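Local coordinates for protein N2152 (Neocallimastix frontalis, PDB 5U22) that probably hydrolyses arabinosyl glycosidic linkages as a polyspecific family 39 glycoside hydrolase built from a TIM barrel and a beta sandwich, at residues S23-D28 with F344-P349; Q118-E123 with N161-Q166; N195-S200 with R226-L231. All coordinates share one frame; numbering follows the deposited sequence.

Contact 1 (S23-D28 with F344-P349); sequences SQLTVD and FIFGGP
L25 and V27 on strand 23-28 confront F346 and F344 on strand 344-347, the strand axes approaching to 9.9 Å and running nearly antiparallel at 157°. At that spacing the strands share no backbone bonding and meet through side chains alone, consistent with packing between two layers of the beta sandwich. F344 and L25 contribute most of the buried surface. With its CG anti to the backbone N (chi1 -180°), the F344 ring is held between two partners: V27 CG2 lies 3.6 Å from the ring centroid and almost on the ring normal, a CH-pi contact, while F346 CD1 of its own strand sits over the centre of the opposite face, 3.4 Å above the plane. L25 comes in at about a right angle to F344 and brings its CB near the ring plane at the edge, 3.8 Å from F344 CZ. L25 CD1 makes a looser approach to F346 CD2 at 4.2 Å. V319 of strand 315-320 also touches V27 and F344, and F358 of strand 353-359 borders V27. All four residues are buried and every touch is carbon to carbon, which implies a hydrophobic core in which F344 is packed on both faces, without polar links between the two segments.

Contact 2 (Q118-E123 with N161-Q166); sequences QTWFNE and NQMWKQ
In the helical layer around the TIM barrel, W120 and F121 of helix 117-134 meet M163 and Q166 of helix 160-174. The nearest CA atoms, those of F121 and Q166, are 9.5 Å apart, and the interval is spanned by two separate touches. M163 reaches W120 in a Met-aromatic contact: its CG is anti to the backbone N (chi1 -179°) and the chain then bends at chi2 and chi3, bringing SD to 4.1 Å from W120 NE1. The sulfur lies oblique to the indole, 4.9 Å from the centroid of the five-membered ring. The two helices flank strand 139-143 in sequence, one leading into it and the other coming after it, and they pack together outside the parallel sheet of the beta/alpha barrel. The indole N-H itself goes to T167 OG1, and that hydroxyl is also bonded to M163 O. F121 stands at the less buried side, where its CZ meets the backbone O of Q166 at 3.4 Å and Q166 CB at 4.1 Å. W120 CD1 abuts the edge of the F121 ring in its plane, and T167 and L170 border the ring from helix 160-174.

Contact 3 (N195-S200 with R226-L231); sequences NFLQFS and RSYRNL
L197 reaches Y228 and L231 because its CG lies beside the backbone N and its CD1 then extends away from CA (chi2 175°), whereas Y228 has CG anti to its own backbone N (chi1 173°), which swings the ring across towards the leucine. The two side chains cross at about a right angle, and L197 CD1 comes to 3.7 Å from Y228 CE1, oblique to the ring. The same methyl also touches L231 CB at 4.1 Å. Because Y228 and L231 are three residues apart on one helix, they present neighbouring surfaces to this single branch of L197; the contact is small, wholly apolar and buried. The phenol hydroxyl points to a different partner, making a weak hydrogen bond with E232 OE2.

One residue before L197, the carbonyl of F196 is gripped twice by S200. The backbone N and the side-chain OG of S200 each approach F196 O to 2.9 Å, from opposite faces of the carbonyl plane, with a C=O...OG angle of 149°. S200 OG also lies 3.2 Å above one face of the F196 ring, offset toward its rim.

M193, from the preceding turn of helix 190-202, touches both Y228 and L231, widening the interface with helix 221-235. Strands 209-212 and 242-247 of the barrel adjoin the tyrosine through W212, which meets its ring, and I242, which touches it, while on its other flank helix 190-202 sets F196 edge-to-face against W164 of helix 160-174.

How the contacts relate
Contacts 2 and 3 follow one another along the chain and share a border in the barrel's helical layer, their centres 23 Å apart: helix 160-174 of contact 2 packs on helix 190-202 of contact 3, with N161 O 3.4 Å from F199 CZ and K165 CB 4.1 Å from the same F199 CZ. Contact 1 belongs to the beta sandwich, and the loop it closes encloses both others in sequence. It touches neither: its nearest atoms are about 15 Å from contact 3 and about 30 Å from contact 2, which lies on the opposite side of the chain's centre. A bound bis-tris molecule is about 13 Å from the side chain of W120 in contact 2.

Contact 1 (S23-D28 with F344-P349)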
loop_
_atom_site.group_PDB
_atom_site.type_symbol
_atom_site.label_atom_id
_atom_site.label_comp_id
_atom_site.label_asym_id
_atom_site.label_seq_id
_atom_site.Cartn_x
_atom_site.Cartn_y
_atom_site.Cartn_z
ATOM N N SER A 23 20.661 -16.049 -1.251
ATOM C CA SER A 23 20.132 -14.694 -1.198
ATOM C C SER A 23 20.205 -14.222 0.247
ATOM O O SER A 23 19.634 -14.864 1.137
ATOM C CB SER A 23 18.689 -14.640 -1.709
ATOM O OG SER A 23 18.632 -14.928 -3.095
ATOM N N GLN A 24 20.905 -13.113 0.482
ATOM C CA GLN A 24 21.132 -12.618 1.836
ATOM C C GLN A 24 20.295 -11.379 2.111
ATOM O O GLN A 24 20.277 -10.442 1.306
ATOM C CB GLN A 24 22.608 -12.289 2.068
ATOM C CG GLN A 24 23.549 -13.469 1.924
ATOM C CD GLN A 24 24.859 -13.239 2.660
ATOM O OE1 GLN A 24 24.867 -12.827 3.824
ATOM N NE2 GLN A 24 25.969 -13.485 1.981
ATOM N N LEU A 25 19.649 -11.358 3.274
ATOM C CA LEU A 25 18.968 -10.183 3.800
ATOM C C LEU A 25 19.488 -9.919 5.204
ATOM O O LEU A 25 19.586 -10.846 6.017
ATOM C CB LEU A 25 17.452 -10.386 3.840
ATOM C CG LEU A 25 16.791 -10.706 2.501
ATOM C CD1 LEU A 25 16.161 -12.079 2.557
ATOM C CD2 LEU A 25 15.744 -9.652 2.168
ATOM N N THR A 26 19.823 -8.666 5.491
ATOM C CA THR A 26 20.397 -8.309 6.781
ATOM C C THR A 26 19.485 -7.314 7.483
ATOM O O THR A 26 19.161 -6.257 6.930
ATOM C CB THR A 26 21.808 -7.755 6.615
ATOM O OG1 THR A 26 22.613 -8.765 6.002
ATOM C CG2 THR A 26 22.407 -7.394 7.984
ATOM N N VAL A 27 19.064 -7.675 8.690
ATOM C CA VAL A 27 18.194 -6.868 9.533
ATOM C C VAL A 27 19.076 -6.239 10.599
ATOM O O VAL A 27 19.787 -6.952 11.314
ATOM C CB VAL A 27 17.096 -7.733 10.172
ATOM C CG1 VAL A 27 16.282 -6.937 11.186
ATOM C CG2 VAL A 27 16.200 -8.345 9.101
ATOM N N ASP A 28 19.059 -4.911 10.700
ATOM C CA ASP A 28 19.786 -4.207 11.754
ATOM C C ASP A 28 18.768 -3.730 12.782
ATOM O O ASP A 28 18.114 -2.703 12.587
ATOM C CB ASP A 28 20.599 -3.035 11.201
ATOM C CG ASP A 28 21.459 -2.371 12.271
ATOM O OD1 ASP A 28 21.205 -2.585 13.483
ATOM O OD2 ASP A 28 22.390 -1.633 11.905
ATOM N N PHE A 344 10.395 -10.524 11.058
ATOM C CA PHE A 344 10.973 -10.242 9.746
ATOM C C PHE A 344 10.153 -11.004 8.716
ATOM O O PHE A 344 10.104 -12.238 8.763
ATOM C CB PHE A 344 12.444 -10.672 9.698
ATOM C CG PHE A 344 13.118 -10.409 8.373
ATOM C CD1 PHE A 344 12.683 -9.374 7.554
ATOM C CD2 PHE A 344 14.187 -11.185 7.953
ATOM C CE1 PHE A 344 13.295 -9.129 6.329
ATOM C CE2 PHE A 344 14.813 -10.933 6.729
ATOM C CZ PHE A 344 14.358 -9.901 5.925
ATOM N N ILE A 345 9.482 -10.282 7.815
ATOM C CA ILE A 345 8.714 -10.907 6.738
ATOM C C ILE A 345 9.357 -10.555 5.409
ATOM O O ILE A 345 9.802 -9.418 5.208
ATOM C CB ILE A 345 7.225 -10.494 6.762
ATOM C CG1 ILE A 345 7.057 -8.987 6.540
ATOM C CG2 ILE A 345 6.595 -10.876 8.085
ATOM C CD1 ILE A 345 5.583 -8.539 6.578
ATOM N N PHE A 346 9.404 -11.525 4.494
ATOM C CA PHE A 346 10.148 -11.314 3.263
ATOM C C PHE A 346 9.684 -12.313 2.211
ATOM O O PHE A 346 9.016 -13.306 2.505
ATOM C CB PHE A 346 11.660 -11.429 3.508
ATOM C CG PHE A 346 12.070 -12.699 4.209
ATOM C CD1 PHE A 346 12.060 -12.772 5.595
ATOM C CD2 PHE A 346 12.473 -13.814 3.484
ATOM C CE1 PHE A 346 12.455 -13.941 6.256
ATOM C CE2 PHE A 346 12.873 -14.979 4.125
ATOM C CZ PHE A 346 12.855 -15.049 5.511
ATOM N N GLY A 347 10.064 -12.040 0.971
ATOM C CA GLY A 347 9.650 -12.882 -0.131
ATOM C C GLY A 347 10.012 -12.260 -1.455
ATOM O O GLY A 347 10.312 -11.063 -1.519
ATOM N N GLY A 348 9.989 -13.056 -2.513
ATOM C CA GLY A 348 10.319 -12.579 -3.836
ATOM C C GLY A 348 11.404 -13.401 -4.503
ATOM O O GLY A 348 12.044 -14.260 -3.878
ATOM N N PRO A 349 11.620 -13.147 -5.816
ATOM C CA PRO A 349 12.693 -13.820 -6.566
ATOM C C PRO A 349 13.987 -13.962 -5.777
ATOM O O PRO A 349 14.482 -12.996 -5.186
ATOM C CB PRO A 349 12.872 -12.908 -7.788
ATOM C CG PRO A 349 11.451 -12.395 -8.028
ATOM C CD PRO A 349 10.858 -12.204 -6.656
#

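Contact 2 (Q118-E123 with N161-Q166)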
loop_
_atom_site.group_PDB
_atom_site.type_symbol
_atom_site.label_atom_id
_atom_site.label_comp_id
_atom_site.label_asym_id
_atom_site.label_seq_id
_atom_site.Cartn_x
_atom_site.Cartn_y
_atom_site.Cartn_z
ATOM N N GLN A 118 -18.993 21.915 -15.801
ATOM C CA GLN A 118 -20.179 22.243 -15.019
ATOM C C GLN A 118 -20.707 21.016 -14.288
ATOM O O GLN A 118 -20.939 21.055 -13.076
ATOM C CB GLN A 118 -21.247 22.846 -15.930
ATOM C CG GLN A 118 -20.811 24.164 -16.564
ATOM C CD GLN A 118 -20.252 23.999 -17.972
ATOM O OE1 GLN A 118 -19.644 22.977 -18.297
ATOM N NE2 GLN A 118 -20.449 25.018 -18.811
ATOM N N THR A 119 -20.902 19.914 -15.011
ATOM C CA THR A 119 -21.405 18.689 -14.383
ATOM C C THR A 119 -20.398 18.112 -13.398
ATOM O O THR A 119 -20.773 17.634 -12.324
ATOM C CB THR A 119 -21.754 17.666 -15.458
ATOM O OG1 THR A 119 -22.877 18.143 -16.202
ATOM C CG2 THR A 119 -22.102 16.300 -14.845
ATOM N N TRP A 120 -19.115 18.140 -13.752
ATOM C CA TRP A 120 -18.077 17.712 -12.816
ATOM C C TRP A 120 -18.203 18.440 -11.481
ATOM O O TRP A 120 -18.183 17.820 -10.411
ATOM C CB TRP A 120 -16.713 17.955 -13.456
ATOM C CG TRP A 120 -15.492 17.647 -12.628
ATOM C CD1 TRP A 120 -14.513 18.533 -12.279
ATOM C CD2 TRP A 120 -15.083 16.372 -12.109
ATOM N NE1 TRP A 120 -13.528 17.899 -11.571
ATOM C CE2 TRP A 120 -13.851 16.572 -11.446
ATOM C CE3 TRP A 120 -15.638 15.087 -12.128
ATOM C CZ2 TRP A 120 -13.165 15.535 -10.806
ATOM C CZ3 TRP A 120 -14.950 14.046 -11.484
ATOM C CH2 TRP A 120 -13.724 14.281 -10.840
ATOM N N PHE A 121 -18.365 19.760 -11.532
ATOM C CA PHE A 121 -18.468 20.530 -10.300
ATOM C C PHE A 121 -19.769 20.230 -9.562
ATOM O O PHE A 121 -19.774 20.104 -8.331
ATOM C CB PHE A 121 -18.337 22.021 -10.618
ATOM C CG PHE A 121 -16.909 22.527 -10.633
ATOM C CD1 PHE A 121 -15.845 21.682 -10.911
ATOM C CD2 PHE A 121 -16.634 23.852 -10.326
ATOM C CE1 PHE A 121 -14.533 22.156 -10.909
ATOM C CE2 PHE A 121 -15.323 24.331 -10.313
ATOM C CZ PHE A 121 -14.276 23.481 -10.605
ATOM N N ASN A 122 -20.888 20.121 -10.286
ATOM C CA ASN A 122 -22.149 19.762 -9.637
ATOM C C ASN A 122 -22.034 18.419 -8.915
ATOM O O ASN A 122 -22.474 18.275 -7.769
ATOM C CB ASN A 122 -23.279 19.724 -10.667
ATOM C CG ASN A 122 -23.690 21.108 -11.124
ATOM O OD1 ASN A 122 -23.662 22.060 -10.342
ATOM N ND2 ASN A 122 -24.053 21.230 -12.403
ATOM N N GLU A 123 -21.435 17.428 -9.570
ATOM C CA GLU A 123 -21.289 16.120 -8.936
ATOM C C GLU A 123 -20.390 16.194 -7.708
ATOM O O GLU A 123 -20.691 15.579 -6.680
ATOM C CB GLU A 123 -20.747 15.107 -9.942
ATOM C CG GLU A 123 -21.752 14.708 -11.004
ATOM C CD GLU A 123 -22.979 14.063 -10.413
ATOM O OE1 GLU A 123 -22.827 13.197 -9.532
ATOM O OE2 GLU A 123 -24.100 14.425 -10.820
ATOM N N ASN A 161 -3.789 19.961 -16.149
ATOM C CA ASN A 161 -3.374 20.974 -15.180
ATOM C C ASN A 161 -4.498 21.969 -14.914
ATOM O O ASN A 161 -4.671 22.421 -13.776
ATOM C CB ASN A 161 -2.115 21.714 -15.655
ATOM C CG ASN A 161 -0.852 20.849 -15.605
ATOM O OD1 ASN A 161 -0.835 19.765 -15.019
ATOM N ND2 ASN A 161 0.218 21.340 -16.222
ATOM N N GLN A 162 -5.262 22.335 -15.952
ATOM C CA GLN A 162 -6.372 23.276 -15.768
ATOM C C GLN A 162 -7.469 22.651 -14.913
ATOM O O GLN A 162 -7.958 23.265 -13.959
ATOM C CB GLN A 162 -6.941 23.728 -17.129
ATOM C CG GLN A 162 -6.044 24.659 -18.008
ATOM C CD GLN A 162 -6.746 25.248 -19.282
ATOM O OE1 GLN A 162 -6.821 24.623 -20.350
ATOM N NE2 GLN A 162 -7.210 26.481 -19.163
ATOM N N MET A 163 -7.868 21.419 -15.234
ATOM C CA MET A 163 -8.882 20.749 -14.425
ATOM C C MET A 163 -8.400 20.569 -12.988
ATOM O O MET A 163 -9.177 20.740 -12.036
ATOM C CB MET A 163 -9.250 19.406 -15.057
ATOM C CG MET A 163 -10.324 18.629 -14.292
ATOM S SD MET A 163 -9.662 17.658 -12.892
ATOM C CE MET A 163 -8.422 16.674 -13.678
ATOM N N TRP A 164 -7.119 20.231 -12.814
ATOM C CA TRP A 164 -6.556 20.088 -11.475
ATOM C C TRP A 164 -6.675 21.385 -10.695
ATOM O O TRP A 164 -7.201 21.411 -9.576
ATOM C CB TRP A 164 -5.084 19.661 -11.542
ATOM C CG TRP A 164 -4.436 19.678 -10.165
ATOM C CD1 TRP A 164 -3.779 20.715 -9.572
ATOM C CD2 TRP A 164 -4.423 18.598 -9.214
ATOM N NE1 TRP A 164 -3.354 20.349 -8.309
ATOM C CE2 TRP A 164 -3.734 19.054 -8.070
ATOM C CE3 TRP A 164 -4.916 17.283 -9.230
ATOM C CZ2 TRP A 164 -3.530 18.244 -6.939
ATOM C CZ3 TRP A 164 -4.715 16.481 -8.103
ATOM C CH2 TRP A 164 -4.028 16.965 -6.982
ATOM N N LYS A 165 -6.142 22.469 -11.261
ATOM C CA LYS A 165 -6.189 23.766 -10.595
ATOM C C LYS A 165 -7.618 24.157 -10.242
ATOM O O LYS A 165 -7.900 24.589 -9.119
ATOM C CB LYS A 165 -5.553 24.818 -11.503
ATOM C CG LYS A 165 -5.770 26.260 -11.057
ATOM C CD LYS A 165 -5.160 26.540 -9.696
ATOM C CE LYS A 165 -5.197 28.038 -9.374
ATOM N NZ LYS A 165 -4.816 28.295 -7.965
ATOM N N GLN A 166 -8.539 24.013 -11.193
ATOM C CA GLN A 166 -9.902 24.471 -10.955
ATOM C C GLN A 166 -10.601 23.610 -9.916
ATOM O O GLN A 166 -11.359 24.121 -9.083
ATOM C CB GLN A 166 -10.683 24.489 -12.272
ATOM C CG GLN A 166 -10.224 25.597 -13.240
ATOM C CD GLN A 166 -10.773 25.425 -14.653
ATOM O OE1 GLN A 166 -11.918 25.003 -14.841
ATOM N NE2 GLN A 166 -9.954 25.747 -15.654
#

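Contact 3 (N195-S200 with R226-L231)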
loop_
_atom_site.group_PDB
_atom_site.type_symbol
_atom_site.label_atom_id
_atom_site.label_comp_id
_atom_site.label_asym_id
_atom_site.label_seq_id
_atom_site.Cartn_x
_atom_site.Cartn_y
_atom_site.Cartn_z
ATOM N N ASN A 195 7.172 18.606 -14.082
ATOM C CA ASN A 195 6.249 19.543 -14.729
ATOM C C ASN A 195 5.029 19.789 -13.849
ATOM O O ASN A 195 4.587 20.928 -13.675
ATOM C CB ASN A 195 5.834 19.012 -16.099
ATOM C CG ASN A 195 6.779 19.457 -17.225
ATOM O OD1 ASN A 195 7.220 20.613 -17.262
ATOM N ND2 ASN A 195 7.071 18.554 -18.157
ATOM N N PHE A 196 4.487 18.733 -13.248
ATOM C CA PHE A 196 3.328 18.896 -12.381
ATOM C C PHE A 196 3.677 19.665 -11.112
ATOM O O PHE A 196 2.898 20.513 -10.660
ATOM C CB PHE A 196 2.733 17.540 -12.013
ATOM C CG PHE A 196 1.669 17.642 -10.966
ATOM C CD1 PHE A 196 0.417 18.127 -11.299
ATOM C CD2 PHE A 196 1.920 17.284 -9.650
ATOM C CE1 PHE A 196 -0.577 18.239 -10.349
ATOM C CE2 PHE A 196 0.929 17.399 -8.690
ATOM C CZ PHE A 196 -0.320 17.877 -9.043
ATOM N N LEU A 197 4.814 19.345 -10.491
ATOM C CA LEU A 197 5.204 20.061 -9.281
ATOM C C LEU A 197 5.489 21.529 -9.573
ATOM O O LEU A 197 5.117 22.409 -8.785
ATOM C CB LEU A 197 6.433 19.402 -8.654
ATOM C CG LEU A 197 6.147 18.018 -8.082
ATOM C CD1 LEU A 197 7.443 17.388 -7.580
ATOM C CD2 LEU A 197 5.120 18.123 -6.971
ATOM N N GLN A 198 6.182 21.809 -10.678
ATOM C CA GLN A 198 6.460 23.197 -11.032
ATOM C C GLN A 198 5.164 23.968 -11.266
ATOM O O GLN A 198 4.991 25.086 -10.766
ATOM C CB GLN A 198 7.364 23.253 -12.259
ATOM C CG GLN A 198 8.828 22.953 -11.947
ATOM C CD GLN A 198 9.713 23.002 -13.182
ATOM O OE1 GLN A 198 9.287 22.648 -14.278
ATOM N NE2 GLN A 198 10.959 23.421 -13.004
ATOM N N PHE A 199 4.236 23.376 -12.018
ATOM C CA PHE A 199 2.934 23.998 -12.235
ATOM C C PHE A 199 2.210 24.243 -10.918
ATOM O O PHE A 199 1.642 25.321 -10.698
ATOM C CB PHE A 199 2.079 23.117 -13.151
ATOM C CG PHE A 199 0.652 23.575 -13.258
ATOM C CD1 PHE A 199 0.286 24.522 -14.204
ATOM C CD2 PHE A 199 -0.320 23.085 -12.398
ATOM C CE1 PHE A 199 -1.029 24.959 -14.304
ATOM C CE2 PHE A 199 -1.636 23.521 -12.482
ATOM C CZ PHE A 199 -1.994 24.461 -13.434
ATOM N N SER A 200 2.227 23.250 -10.023
ATOM C CA SER A 200 1.394 23.314 -8.833
ATOM C C SER A 200 1.977 24.249 -7.780
ATOM O O SER A 200 1.228 24.930 -7.073
ATOM C CB SER A 200 1.195 21.909 -8.268
ATOM O OG SER A 200 0.435 21.128 -9.169
ATOM N N ARG A 226 13.306 8.127 -4.597
ATOM C CA ARG A 226 14.496 8.975 -4.540
ATOM C C ARG A 226 14.381 10.152 -5.502
ATOM O O ARG A 226 14.736 11.286 -5.154
ATOM C CB ARG A 226 15.751 8.148 -4.837
ATOM C CG ARG A 226 15.968 7.018 -3.811
ATOM C CD ARG A 226 17.344 6.368 -3.955
ATOM N NE ARG A 226 17.571 5.773 -5.275
ATOM C CZ ARG A 226 17.308 4.505 -5.587
ATOM N NH1 ARG A 226 16.778 3.684 -4.684
ATOM N NH2 ARG A 226 17.564 4.058 -6.813
ATOM N N SER A 227 13.894 9.898 -6.719
ATOM C CA SER A 227 13.665 10.973 -7.678
ATOM C C SER A 227 12.683 11.992 -7.123
ATOM O O SER A 227 12.935 13.205 -7.151
ATOM C CB SER A 227 13.145 10.398 -9.000
ATOM O OG SER A 227 12.656 11.439 -9.845
ATOM N N TYR A 228 11.568 11.512 -6.571
ATOM C CA TYR A 228 10.535 12.432 -6.115
ATOM C C TYR A 228 11.050 13.309 -4.975
ATOM O O TYR A 228 10.891 14.536 -4.994
ATOM C CB TYR A 228 9.268 11.671 -5.709
ATOM C CG TYR A 228 8.303 12.643 -5.101
ATOM C CD1 TYR A 228 7.617 13.536 -5.902
ATOM C CD2 TYR A 228 8.149 12.735 -3.724
ATOM C CE1 TYR A 228 6.776 14.477 -5.357
ATOM C CE2 TYR A 228 7.312 13.676 -3.167
ATOM C CZ TYR A 228 6.634 14.548 -3.995
ATOM O OH TYR A 228 5.799 15.489 -3.457
ATOM N N ARG A 229 11.702 12.708 -3.982
ATOM C CA ARG A 229 12.179 13.524 -2.872
ATOM C C ARG A 229 13.283 14.485 -3.308
ATOM O O ARG A 229 13.390 15.586 -2.758
ATOM C CB ARG A 229 12.640 12.617 -1.733
ATOM C CG ARG A 229 11.486 11.756 -1.179
ATOM C CD ARG A 229 11.194 12.080 0.263
ATOM N NE ARG A 229 10.011 11.406 0.816
ATOM C CZ ARG A 229 9.979 10.146 1.271
ATOM N NH1 ARG A 229 11.056 9.364 1.210
ATOM N NH2 ARG A 229 8.849 9.652 1.779
ATOM N N ASN A 230 14.095 14.106 -4.297
ATOM C CA ASN A 230 15.067 15.055 -4.835
ATOM C C ASN A 230 14.382 16.197 -5.584
ATOM O O ASN A 230 14.843 17.343 -5.527
ATOM C CB ASN A 230 16.064 14.343 -5.739
ATOM C CG ASN A 230 17.252 13.794 -4.975
ATOM O OD1 ASN A 230 17.828 14.471 -4.117
ATOM N ND2 ASN A 230 17.635 12.565 -5.290
ATOM N N LEU A 231 13.277 15.912 -6.279
ATOM C CA LEU A 231 12.522 16.986 -6.926
ATOM C C LEU A 231 11.964 17.971 -5.902
ATOM O O LEU A 231 12.032 19.190 -6.099
ATOM C CB LEU A 231 11.383 16.414 -7.772
ATOM C CG LEU A 231 11.687 15.825 -9.148
ATOM C CD1 LEU A 231 10.386 15.346 -9.806
ATOM C CD2 LEU A 231 12.418 16.837 -10.037
#